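Local coordinates for protein putative modification methylase (Thermus thermophilus, PDB 2ZIG) that probably transfers a methyl group from S-adenosyl-L-methionine to the N4 atom of cytosine in DNA, as a putative DNA modification methylase, at residues D74-V79 / A117-R122. Sequence-based numbering, arbitrary orientation.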
ATOM      1  N   ASP B  74      -7.842  -8.738 -14.160  1.00 33.58           N
ATOM      2  CA  ASP B  74      -7.647  -8.721 -15.604  1.00 33.79           C
ATOM      3  C   ASP B  74      -8.641  -7.783 -16.275  1.00 34.48           C
ATOM      4  O   ASP B  74      -8.318  -7.133 -17.268  1.00 34.03           O
ATOM      5  CB  ASP B  74      -7.783 -10.142 -16.165  1.00 34.62           C
ATOM      6  CG  ASP B  74      -6.565 -11.007 -15.864  1.00 36.18           C
ATOM      7  OD1 ASP B  74      -6.683 -12.250 -15.929  1.00 38.01           O
ATOM      8  OD2 ASP B  74      -5.483 -10.444 -15.573  1.00 38.21           O
ATOM      9  N   GLU B  75      -9.851  -7.708 -15.731  1.00 35.28           N
ATOM     10  CA  GLU B  75     -10.861  -6.820 -16.296  1.00 37.01           C
ATOM     11  C   GLU B  75     -10.398  -5.379 -16.114  1.00 37.23           C
ATOM     12  O   GLU B  75     -10.439  -4.575 -17.050  1.00 36.67           O
ATOM     13  CB  GLU B  75     -12.204  -7.018 -15.595  1.00 40.28           C
ATOM     14  CG  GLU B  75     -12.823  -8.385 -15.803  1.00 46.44           C
ATOM     15  CD  GLU B  75     -14.110  -8.563 -15.013  1.00 50.74           C
ATOM     16  OE1 GLU B  75     -15.002  -7.691 -15.130  1.00 53.68           O
ATOM     17  OE2 GLU B  75     -14.234  -9.573 -14.280  1.00 52.46           O
ATOM     18  N   LEU B  76      -9.951  -5.063 -14.902  1.00 34.60           N
ATOM     19  CA  LEU B  76      -9.470  -3.727 -14.593  1.00 33.79           C
ATOM     20  C   LEU B  76      -8.309  -3.350 -15.506  1.00 34.02           C
ATOM     21  O   LEU B  76      -8.228  -2.220 -15.981  1.00 33.69           O
ATOM     22  CB  LEU B  76      -9.003  -3.643 -13.135  1.00 32.78           C
ATOM     23  CG  LEU B  76      -9.983  -3.993 -12.013  1.00 32.63           C
ATOM     24  CD1 LEU B  76      -9.280  -3.776 -10.680  1.00 32.36           C
ATOM     25  CD2 LEU B  76     -11.235  -3.130 -12.092  1.00 30.93           C
ATOM     26  N   ASP B  77      -7.407  -4.298 -15.747  1.00 33.79           N
ATOM     27  CA  ASP B  77      -6.253  -4.036 -16.601  1.00 35.49           C
ATOM     28  C   ASP B  77      -6.622  -3.548 -18.005  1.00 35.90           C
ATOM     29  O   ASP B  77      -5.933  -2.700 -18.576  1.00 35.91           O
ATOM     30  CB  ASP B  77      -5.372  -5.284 -16.696  1.00 36.39           C
ATOM     31  CG  ASP B  77      -4.424  -5.421 -15.518  1.00 38.61           C
ATOM     32  OD1 ASP B  77      -4.592  -4.676 -14.526  1.00 37.17           O
ATOM     33  OD2 ASP B  77      -3.512  -6.271 -15.578  1.00 36.55           O
ATOM     34  N   ARG B  78      -7.705  -4.076 -18.562  1.00 35.25           N
ATOM     35  CA  ARG B  78      -8.122  -3.655 -19.892  1.00 35.75           C
ATOM     36  C   ARG B  78      -8.590  -2.202 -19.860  1.00 35.58           C
ATOM     37  O   ARG B  78      -8.533  -1.491 -20.871  1.00 34.67           O
ATOM     38  CB  ARG B  78      -9.234  -4.559 -20.410  1.00 37.07           C
ATOM     39  CG  ARG B  78      -8.758  -5.943 -20.831  1.00 41.98           C
ATOM     40  CD  ARG B  78      -9.906  -6.729 -21.451  1.00 45.35           C
ATOM     41  NE  ARG B  78     -11.030  -6.827 -20.525  1.00 48.04           N
ATOM     42  CZ  ARG B  78     -12.219  -7.336 -20.834  1.00 50.76           C
ATOM     43  NH1 ARG B  78     -12.448  -7.799 -22.057  1.00 50.09           N
ATOM     44  NH2 ARG B  78     -13.181  -7.374 -19.918  1.00 50.71           N
ATOM     45  N   VAL B  79      -9.053  -1.769 -18.691  1.00 33.65           N
ATOM     46  CA  VAL B  79      -9.500  -0.394 -18.512  1.00 33.38           C
ATOM     47  C   VAL B  79      -8.274   0.503 -18.331  1.00 32.72           C
ATOM     48  O   VAL B  79      -8.173   1.564 -18.950  1.00 33.58           O
ATOM     49  CB  VAL B  79     -10.406  -0.265 -17.274  1.00 34.08           C
ATOM     50  CG1 VAL B  79     -10.782   1.193 -17.047  1.00 35.40           C
ATOM     51  CG2 VAL B  79     -11.652  -1.118 -17.461  1.00 33.40           C
ATOM     52  N   ALA B 117      -2.357  -3.386  -3.841  1.00 23.37           N
ATOM     53  CA  ALA B 117      -1.035  -3.852  -4.231  1.00 22.80           C
ATOM     54  C   ALA B 117      -1.070  -4.541  -5.592  1.00 23.29           C
ATOM     55  O   ALA B 117      -0.161  -4.367  -6.402  1.00 24.52           O
ATOM     56  CB  ALA B 117      -0.478  -4.799  -3.172  1.00 21.97           C
ATOM     57  N   ASP B 118      -2.111  -5.329  -5.837  1.00 23.99           N
ATOM     58  CA  ASP B 118      -2.251  -6.017  -7.113  1.00 25.22           C
ATOM     59  C   ASP B 118      -2.422  -4.983  -8.212  1.00 27.67           C
ATOM     60  O   ASP B 118      -1.889  -5.141  -9.312  1.00 28.84           O
ATOM     61  CB  ASP B 118      -3.458  -6.966  -7.086  1.00 25.95           C
ATOM     62  CG  ASP B 118      -3.119  -8.318  -6.473  1.00 27.00           C
ATOM     63  OD1 ASP B 118      -2.205  -8.980  -7.005  1.00 26.93           O
ATOM     64  OD2 ASP B 118      -3.750  -8.715  -5.470  1.00 23.47           O
ATOM     65  N   ILE B 119      -3.148  -3.911  -7.901  1.00 28.76           N
ATOM     66  CA  ILE B 119      -3.385  -2.844  -8.864  1.00 29.12           C
ATOM     67  C   ILE B 119      -2.075  -2.129  -9.177  1.00 29.29           C
ATOM     68  O   ILE B 119      -1.732  -1.939 -10.346  1.00 27.28           O
ATOM     69  CB  ILE B 119      -4.415  -1.815  -8.330  1.00 31.75           C
ATOM     70  CG1 ILE B 119      -5.765  -2.497  -8.067  1.00 29.91           C
ATOM     71  CG2 ILE B 119      -4.584  -0.666  -9.324  1.00 29.38           C
ATOM     72  CD1 ILE B 119      -6.412  -3.060  -9.278  1.00 33.88           C
ATOM     73  N   GLN B 120      -1.337  -1.740  -8.138  1.00 30.08           N
ATOM     74  CA  GLN B 120      -0.059  -1.047  -8.333  1.00 29.21           C
ATOM     75  C   GLN B 120       0.888  -1.843  -9.214  1.00 29.37           C
ATOM     76  O   GLN B 120       1.471  -1.310 -10.153  1.00 31.04           O
ATOM     77  CB  GLN B 120       0.647  -0.774  -6.996  1.00 27.04           C
ATOM     78  CG  GLN B 120       0.190   0.477  -6.286  1.00 22.77           C
ATOM     79  CD  GLN B 120       1.024   0.783  -5.058  1.00 22.73           C
ATOM     80  OE1 GLN B 120       1.823   1.718  -5.050  1.00 25.01           O
ATOM     81  NE2 GLN B 120       0.846  -0.006  -4.017  1.00 17.70           N
ATOM     82  N   VAL B 121       1.044  -3.121  -8.898  1.00 30.38           N
ATOM     83  CA  VAL B 121       1.936  -3.989  -9.651  1.00 30.26           C
ATOM     84  C   VAL B 121       1.522  -4.087 -11.122  1.00 30.88           C
ATOM     85  O   VAL B 121       2.310  -3.802 -12.020  1.00 31.85           O
ATOM     86  CB  VAL B 121       1.968  -5.391  -9.006  1.00 30.70           C
ATOM     87  CG1 VAL B 121       2.747  -6.367  -9.879  1.00 32.70           C
ATOM     88  CG2 VAL B 121       2.607  -5.291  -7.624  1.00 29.68           C
ATOM     89  N   ARG B 122       0.276  -4.467 -11.365  1.00 31.27           N
ATOM     90  CA  ARG B 122      -0.211  -4.603 -12.728  1.00 32.50           C
ATOM     91  C   ARG B 122      -0.113  -3.317 -13.547  1.00 32.37           C
ATOM     92  O   ARG B 122       0.058  -3.372 -14.764  1.00 33.78           O
ATOM     93  CB  ARG B 122      -1.645  -5.125 -12.706  1.00 31.80           C
ATOM     94  CG  ARG B 122      -1.740  -6.573 -12.257  1.00 33.69           C
ATOM     95  CD  ARG B 122      -3.165  -6.955 -11.930  1.00 36.27           C
ATOM     96  NE  ARG B 122      -3.324  -8.395 -11.725  1.00 37.80           N
ATOM     97  CZ  ARG B 122      -3.631  -9.260 -12.689  1.00 37.90           C
ATOM     98  NH1 ARG B 122      -3.817  -8.835 -13.932  1.00 37.06           N
ATOM     99  NH2 ARG B 122      -3.761 -10.549 -12.408  1.00 34.93           N
TER
HETATM  100  O   HOH W   1      -0.910  -5.979 -16.036  1.00 40.33           O
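Two carboxylates of helix 66-86, about one turn apart, grip a single nitrogen, NH1 of Arg122. Asp74 OD2 lies 2.8 Å from Arg122 NH1, met nearly along its C-O axis though 23° out of the guanidinium plane, whereas Asp77 OD2, at 3.1 Å from Arg122 NH1, sits at the edge in that plane and is approached from above its own carboxylate. Arginine suits the site because its chain, extended from CG to NE, carries the guanidinium past Asp77 as far as Asp74, with CB and CD against the Asp77 carboxylate; the short aspartates bring their charge to NH1 directly. A water donates both to Asp77 OD2 and to the carbonyl O of Arg122, so this oxygen of the buried Asp77 accepts from guanidinium and water alike. A leucine in place of Arg122 would probably leave two neighbouring carboxylates without their shared countercharge. Beside the charges, the branched apolar ends of Leu76 and Ile119 suit a buried seam, CD1 meeting CD1 at a tight 3.3 Å; Leu73 and Trp80 extend it. Helix 115-125 also packs against the second subunit. The axes of segments 74-79 and 117-122 approach to 10.8 Å and cross at -45°, joined by a salt-bridge network within the Rossmann-like methyltransferase fold.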